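Local coordinates for putative histidine protein kinase (PDB 3KYJ) that probably carries, as the histidine phosphotransfer domain of the chemotaxis kinase CheA3, the histidine whose phosphate is passed on to response regulators in flagellar signalling, at residues A[22-25]-A[26-29]; A[31-35]-A[36-40]; A[70-73]-A[74-77]. One frame throughout, in Å; residues are numbered along the deposited sequence. Where two conformers were deposited one is given.

Interaction 1 (A[22-25]-A[26-29]); sequences QALD and AMEA
Leu24 and Met27 lie side by side on the inward face of helix 10-35, in the helical bundle of the Hpt domain, and both side chains point the same way. Leu24 CD2 meets the sulfur SD of Met27 at 4.0 Å. Met27 reaches inward because CG stands anti to the backbone N (chi1 177°) and the chain beyond it is extended. This side is tightly packed: Leu24 also touches Phe54 of helix 40-60 and Leu102 and Leu106 of helix 89-112, while Met27 touches Leu47 and Val51 on the one helix and Ser99 on the other. The other side is looser. Asp25 and Glu28 run along the outer part of the helix, their like charges apart, with Asp25 OD1 and Glu28 OE1 5.1 Å from each other. Asp25 OD1 instead forms a salt bridge with Arg103, which probably offsets the charge there. Regular i to i+4 backbone bonds join the two turns; that from Glu28 N to Leu24 O is nearly straight, at 173° about the hydrogen. On the outer side, the methyl CB of Ala29 sits 3.4 Å from the carbonyl oxygen O of Asp25.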
loop_
_atom_site.group_PDB
_atom_site.type_symbol
_atom_site.label_atom_id
_atom_site.label_comp_id
_atom_site.label_asym_id
_atom_site.label_seq_id
_atom_site.Cartn_x
_atom_site.Cartn_y
_atom_site.Cartn_z
ATOM N N GLN A 22 5.187 8.118 10.435
ATOM C CA GLN A 22 4.972 9.143 9.404
ATOM C C GLN A 22 3.519 9.157 8.938
ATOM O O GLN A 22 2.918 10.210 8.796
ATOM C CB GLN A 22 5.907 8.922 8.212
ATOM C CG GLN A 22 7.374 9.162 8.536
ATOM C CD GLN A 22 7.662 10.601 8.958
ATOM O OE1 GLN A 22 7.173 11.558 8.348
ATOM N NE2 GLN A 22 8.464 10.758 10.007
ATOM N N ALA A 23 2.944 7.981 8.714
ATOM C CA ALA A 23 1.566 7.920 8.259
ATOM C C ALA A 23 0.616 8.468 9.329
ATOM O O ALA A 23 -0.297 9.240 9.020
ATOM C CB ALA A 23 1.199 6.501 7.892
ATOM N N LEU A 24 0.816 8.070 10.587
ATOM C CA LEU A 24 -0.057 8.576 11.647
ATOM C C LEU A 24 0.150 10.080 11.875
ATOM O O LEU A 24 -0.812 10.795 12.186
ATOM C CB LEU A 24 0.104 7.783 12.949
ATOM C CG LEU A 24 -0.331 6.315 12.839
ATOM C CD1 LEU A 24 -0.168 5.656 14.191
ATOM C CD2 LEU A 24 -1.767 6.205 12.350
ATOM N N ASP A 25 1.374 10.577 11.681
ATOM C CA ASP A 25 1.601 12.022 11.781
ATOM C C ASP A 25 0.763 12.745 10.719
ATOM O O ASP A 25 0.196 13.801 10.987
ATOM C CB ASP A 25 3.079 12.376 11.595
ATOM C CG ASP A 25 3.931 12.083 12.835
ATOM O OD1 ASP A 25 3.374 11.822 13.928
ATOM O OD2 ASP A 25 5.169 12.127 12.701
ATOM N N ALA A 26 0.719 12.184 9.511
ATOM C CA ALA A 26 -0.041 12.800 8.416
ATOM C C ALA A 26 -1.549 12.707 8.691
ATOM O O ALA A 26 -2.294 13.638 8.420
ATOM C CB ALA A 26 0.313 12.135 7.082
ATOM N N MET A 27 -1.990 11.572 9.241
ATOM C CA MET A 27 -3.384 11.396 9.605
ATOM C C MET A 27 -3.805 12.442 10.642
ATOM O O MET A 27 -4.795 13.172 10.454
ATOM C CB MET A 27 -3.608 9.980 10.145
ATOM C CG MET A 27 -5.022 9.725 10.618
ATOM S SD MET A 27 -5.153 8.072 11.361
ATOM C CE MET A 27 -6.919 7.944 11.514
ATOM N N GLU A 28 -3.019 12.558 11.706
ATOM C CA GLU A 28 -3.303 13.541 12.732
ATOM C C GLU A 28 -3.233 14.973 12.204
ATOM O O GLU A 28 -4.078 15.794 12.542
ATOM C CB GLU A 28 -2.361 13.377 13.925
ATOM C CG GLU A 28 -2.820 14.219 15.105
ATOM C CD GLU A 28 -1.853 14.249 16.271
ATOM O OE1 GLU A 28 -0.638 14.055 16.061
ATOM O OE2 GLU A 28 -2.322 14.509 17.398
ATOM N N ALA A 29 -2.247 15.294 11.374
ATOM C CA ALA A 29 -2.145 16.668 10.856
ATOM C C ALA A 29 -3.387 17.066 10.056
ATOM O O ALA A 29 -3.892 18.196 10.191
ATOM C CB ALA A 29 -0.903 16.837 10.002
#

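Interaction 2 (A[31-35]-A[36-40]); sequences LLALQ and AGEDA. With NA (sodium ion), chain C.
Leu34, in the last turn of helix 10-35, reaches forward to the loop that follows through one branch, CD2. Its CB points away from residues 36-40, and CG lies beside the backbone N, anti to the carbonyl carbon (chi1 -69°). From there CD2 runs alongside the loop backbone, 3.6 Å from Glu38 O and 3.7 Å from Ala40 CA; Met87 also touches both Leu34 and Ala40. Glu38 folds back over the helix end. Its CB and CG each lie 3.4 Å from Ala33 O, and farther out CD and OE1 pass by the methyl of Ala33, with OE1 3.7 Å from Ala33 CB. The same OE1 is hydrogen-bonded to His43 NE2 on the next helix, which probably helps to hold the carboxylate end. A water donates to both Leu34 O and Glu38 O, bridging the helix end to the loop. The Asp39 carboxylate binds a sodium ion through both oxygens, OD2 at 2.2 Å and OD1 somewhat farther; OD2 also accepts from Ala41 N and so makes Asp39 the N-cap of helix 40-60. In the backbone, Glu38 N reaches back to Ala33 O at 3.0 Å, and Gly37 N approaches Leu34 O from above the carbonyl plane. Gly37 has phi 101°, where a CB would press on the preceding carbonyl oxygen. These two backward bonds around a glycine of positive phi form a Schellman motif, ending one helix just before an aspartate N-cap starts the next.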
loop_
_atom_site.group_PDB
_atom_site.type_symbol
_atom_site.label_atom_id
_atom_site.label_comp_id
_atom_site.label_asym_id
_atom_site.label_seq_id
_atom_site.Cartn_x
_atom_site.Cartn_y
_atom_site.Cartn_z
ATOM N N LEU A 31 -6.447 15.821 10.305
ATOM C CA LEU A 31 -7.604 15.901 11.199
ATOM C C LEU A 31 -7.569 17.169 12.054
ATOM O O LEU A 31 -8.590 17.835 12.241
ATOM C CB LEU A 31 -7.643 14.657 12.074
ATOM C CG LEU A 31 -7.968 13.367 11.305
ATOM C CD1 LEU A 31 -7.742 12.149 12.199
ATOM C CD2 LEU A 31 -9.407 13.395 10.809
ATOM N N LEU A 32 -6.379 17.536 12.529
ATOM C CA LEU A 32 -6.246 18.757 13.325
ATOM C C LEU A 32 -6.488 19.983 12.450
ATOM O O LEU A 32 -7.074 20.948 12.909
ATOM C CB LEU A 32 -4.878 18.833 14.011
ATOM C CG LEU A 32 -4.668 17.820 15.151
ATOM C CD1 LEU A 32 -3.268 17.899 15.667
ATOM C CD2 LEU A 32 -5.670 18.014 16.287
ATOM N N ALA A 33 -6.055 19.941 11.195
ATOM C CA ALA A 33 -6.347 21.033 10.272
ATOM C C ALA A 33 -7.853 21.181 10.049
ATOM O O ALA A 33 -8.372 22.310 10.035
ATOM C CB ALA A 33 -5.589 20.831 8.950
ATOM N N LEU A 34 -8.564 20.054 9.935
ATOM C CA LEU A 34 -10.007 20.090 9.758
ATOM C C LEU A 34 -10.682 20.645 11.007
ATOM O O LEU A 34 -11.608 21.445 10.940
ATOM C CB LEU A 34 -10.540 18.697 9.414
ATOM C CG LEU A 34 -10.148 18.182 8.029
ATOM C CD1 LEU A 34 -10.505 16.709 7.897
ATOM C CD2 LEU A 34 -10.798 19.016 6.910
ATOM N N GLN A 35 -10.189 20.240 12.161
ATOM C CA GLN A 35 -10.744 20.717 13.407
ATOM C C GLN A 35 -10.545 22.220 13.554
ATOM O O GLN A 35 -11.359 22.893 14.175
ATOM C CB GLN A 35 -10.083 19.961 14.557
ATOM C CG GLN A 35 -10.771 20.082 15.860
ATOM C CD GLN A 35 -10.131 19.174 16.883
ATOM O OE1 GLN A 35 -8.933 19.260 17.131
ATOM N NE2 GLN A 35 -10.922 18.281 17.462
ATOM N N ALA A 36 -9.482 22.751 12.962
ATOM C CA ALA A 36 -9.207 24.184 13.034
ATOM C C ALA A 36 -9.972 24.988 11.968
ATOM O O ALA A 36 -9.853 26.212 11.907
ATOM C CB ALA A 36 -7.730 24.428 12.900
ATOM N N GLY A 37 -10.745 24.314 11.130
ATOM C CA GLY A 37 -11.593 25.011 10.174
ATOM C C GLY A 37 -11.070 25.071 8.754
ATOM O O GLY A 37 -11.580 25.822 7.929
ATOM N N GLU A 38 -10.062 24.275 8.433
ATOM C CA GLU A 38 -9.622 24.191 7.051
ATOM C C GLU A 38 -10.603 23.324 6.283
ATOM O O GLU A 38 -11.344 22.557 6.861
ATOM C CB GLU A 38 -8.195 23.635 6.948
ATOM C CG GLU A 38 -7.206 24.522 7.688
ATOM C CD GLU A 38 -5.772 24.263 7.327
ATOM O OE1 GLU A 38 -5.509 23.492 6.384
ATOM O OE2 GLU A 38 -4.902 24.842 7.995
ATOM N N ASP A 39 -10.586 23.443 4.969
ATOM C CA ASP A 39 -11.554 22.785 4.137
ATOM C C ASP A 39 -11.216 21.319 3.844
ATOM O O ASP A 39 -10.057 20.939 3.605
ATOM C CB ASP A 39 -11.667 23.576 2.834
ATOM C CG ASP A 39 -12.909 23.246 2.070
ATOM O OD1 ASP A 39 -13.859 24.056 2.027
ATOM O OD2 ASP A 39 -12.960 22.147 1.505
ATOM N N ALA A 40 -12.248 20.485 3.885
ATOM C CA ALA A 40 -12.135 19.075 3.513
ATOM C C ALA A 40 -11.467 18.835 2.162
ATOM O O ALA A 40 -10.785 17.836 1.972
ATOM C CB ALA A 40 -13.504 18.433 3.530
HETATM NA NA NA C . -15.161 22.182 1.125
HETATM O O HOH W 1 -13.146 22.245 8.841
#

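Interaction 3 (A[70-73]-A[74-77]); sequences AHLC and EDLI
Asp75 brings one carboxylate oxygen, OD1, over a face of the His71 ring, one helical turn back, the carboxylate standing steeply to it. OD1 stands 3.5 Å above the ring plane, offset toward the rim, and is 3.6 Å from His71 NE2; ring and carboxylate planes are 72° apart. His71 CG is turned anti to its own N (chi1 -173°), which swings the ring forward along the helix. Asp75 takes a different well: its CG sits beside the backbone N (chi1 -76°), bringing the carboxylate back over the previous turn, with CG 3.5 Å from His71 O. An alanine at His71 takes away the ring face under OD1, and the Asp75 carboxylate is likely to be left freer to turn. Both residues belong to helix 64-82 of the Hpt four-helix bundle, where His71 also touches Lys55 of helix 40-60. Glu74 extends towards that helix, with CG anti to N and the chain straight through chi2; OE1 is hydrogen-bonded to ND1 of His52, the predicted phosphorylation site, unmodified here, and OE2 forms a salt bridge with Lys55. These two partners hold both carboxylate oxygens and probably steady the histidine ring. On the inner side, the Cys73 side chain touches Leu95 and Ala98 of helix 89-112. Ile77 bends CG1 and CD1 back along the helix, CG1 lying 3.4 Å from Cys73 O, and that oxygen also accepts from Ile77 N in a nearly straight bond.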
loop_
_atom_site.group_PDB
_atom_site.type_symbol
_atom_site.label_atom_id
_atom_site.label_comp_id
_atom_site.label_asym_id
_atom_site.label_seq_id
_atom_site.Cartn_x
_atom_site.Cartn_y
_atom_site.Cartn_z
ATOM N N ALA A 70 -7.689 0.079 10.980
ATOM C CA ALA A 70 -7.356 1.002 9.902
ATOM C C ALA A 70 -8.349 0.853 8.749
ATOM O O ALA A 70 -8.754 1.848 8.122
ATOM C CB ALA A 70 -5.916 0.768 9.425
ATOM N N HIS A 71 -8.781 -0.379 8.473
ATOM C CA HIS A 71 -9.691 -0.618 7.373
ATOM C C HIS A 71 -11.021 0.085 7.605
ATOM O O HIS A 71 -11.586 0.677 6.691
ATOM C CB HIS A 71 -9.886 -2.123 7.106
ATOM C CG HIS A 71 -10.676 -2.394 5.869
ATOM N ND1 HIS A 71 -11.893 -3.036 5.885
ATOM C CD2 HIS A 71 -10.473 -2.007 4.587
ATOM C CE1 HIS A 71 -12.376 -3.090 4.656
ATOM N NE2 HIS A 71 -11.526 -2.484 3.847
ATOM N N LEU A 72 -11.556 -0.007 8.815
ATOM C CA LEU A 72 -12.835 0.645 9.052
ATOM C C LEU A 72 -12.698 2.163 8.981
ATOM O O LEU A 72 -13.608 2.839 8.490
ATOM C CB LEU A 72 -13.450 0.231 10.381
ATOM C CG LEU A 72 -14.225 -1.081 10.380
ATOM C CD1 LEU A 72 -15.219 -1.062 11.538
ATOM C CD2 LEU A 72 -14.964 -1.376 9.088
ATOM N N CYS A 73 -11.570 2.709 9.444
ATOM C CA CYS A 73 -11.308 4.139 9.252
ATOM C C CYS A 73 -11.354 4.486 7.768
ATOM O O CYS A 73 -11.967 5.477 7.369
ATOM C CB CYS A 73 -9.960 4.541 9.839
ATOM S SG CYS A 73 -9.848 4.488 11.618
ATOM N N GLU A 74 -10.716 3.658 6.944
ATOM C CA GLU A 74 -10.630 3.907 5.508
ATOM C C GLU A 74 -12.006 3.872 4.882
ATOM O O GLU A 74 -12.316 4.702 4.012
ATOM C CB GLU A 74 -9.706 2.877 4.839
ATOM C CG GLU A 74 -9.372 3.181 3.392
ATOM C CD GLU A 74 -8.615 2.046 2.744
ATOM O OE1 GLU A 74 -7.383 2.025 2.860
ATOM O OE2 GLU A 74 -9.253 1.170 2.139
ATOM N N ASP A 75 -12.851 2.941 5.331
ATOM C CA ASP A 75 -14.220 2.872 4.835
ATOM C C ASP A 75 -14.965 4.183 5.109
ATOM O O ASP A 75 -15.679 4.699 4.231
ATOM C CB ASP A 75 -14.997 1.744 5.512
ATOM C CG ASP A 75 -14.640 0.360 4.981
ATOM O OD1 ASP A 75 -13.884 0.219 3.992
ATOM O OD2 ASP A 75 -15.138 -0.598 5.590
ATOM N N LEU A 76 -14.814 4.724 6.321
ATOM C CA LEU A 76 -15.540 5.943 6.697
ATOM C C LEU A 76 -15.040 7.121 5.855
ATOM O O LEU A 76 -15.833 7.919 5.318
ATOM C CB LEU A 76 -15.362 6.226 8.193
ATOM C CG LEU A 76 -16.035 7.492 8.721
ATOM C CD1 LEU A 76 -17.522 7.535 8.366
ATOM C CD2 LEU A 76 -15.828 7.569 10.222
ATOM N N ILE A 77 -13.724 7.241 5.726
ATOM C CA ILE A 77 -13.156 8.319 4.927
ATOM C C ILE A 77 -13.586 8.159 3.464
ATOM O O ILE A 77 -13.870 9.141 2.784
ATOM C CB ILE A 77 -11.621 8.327 5.011
ATOM C CG1 ILE A 77 -11.161 8.600 6.430
ATOM C CG2 ILE A 77 -11.051 9.355 4.027
ATOM C CD1 ILE A 77 -9.735 8.122 6.713
#

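In the fold
From the N terminus, the chain first passes through interaction 1 midway along helix 10-35, whose side chains face helices 40-60 and 89-112. The same helix ends in interaction 2, which closes the short loop into helix 40-60; the centres of interactions 1 and 2 lie about 14 Å apart. Helix 40-60 then leads to helix 64-82, which carries interaction 3, packed against helices 40-60, 89-112 and 122-135. All three are local and follow in series, so none nests in or crosses another. Interactions 1 and 3 approach to about 5 Å between nearest atoms without touching. Leu47 of helix 40-60 touches side chains of all three, and Leu95 of helix 89-112 those of 31-35 and 70-77.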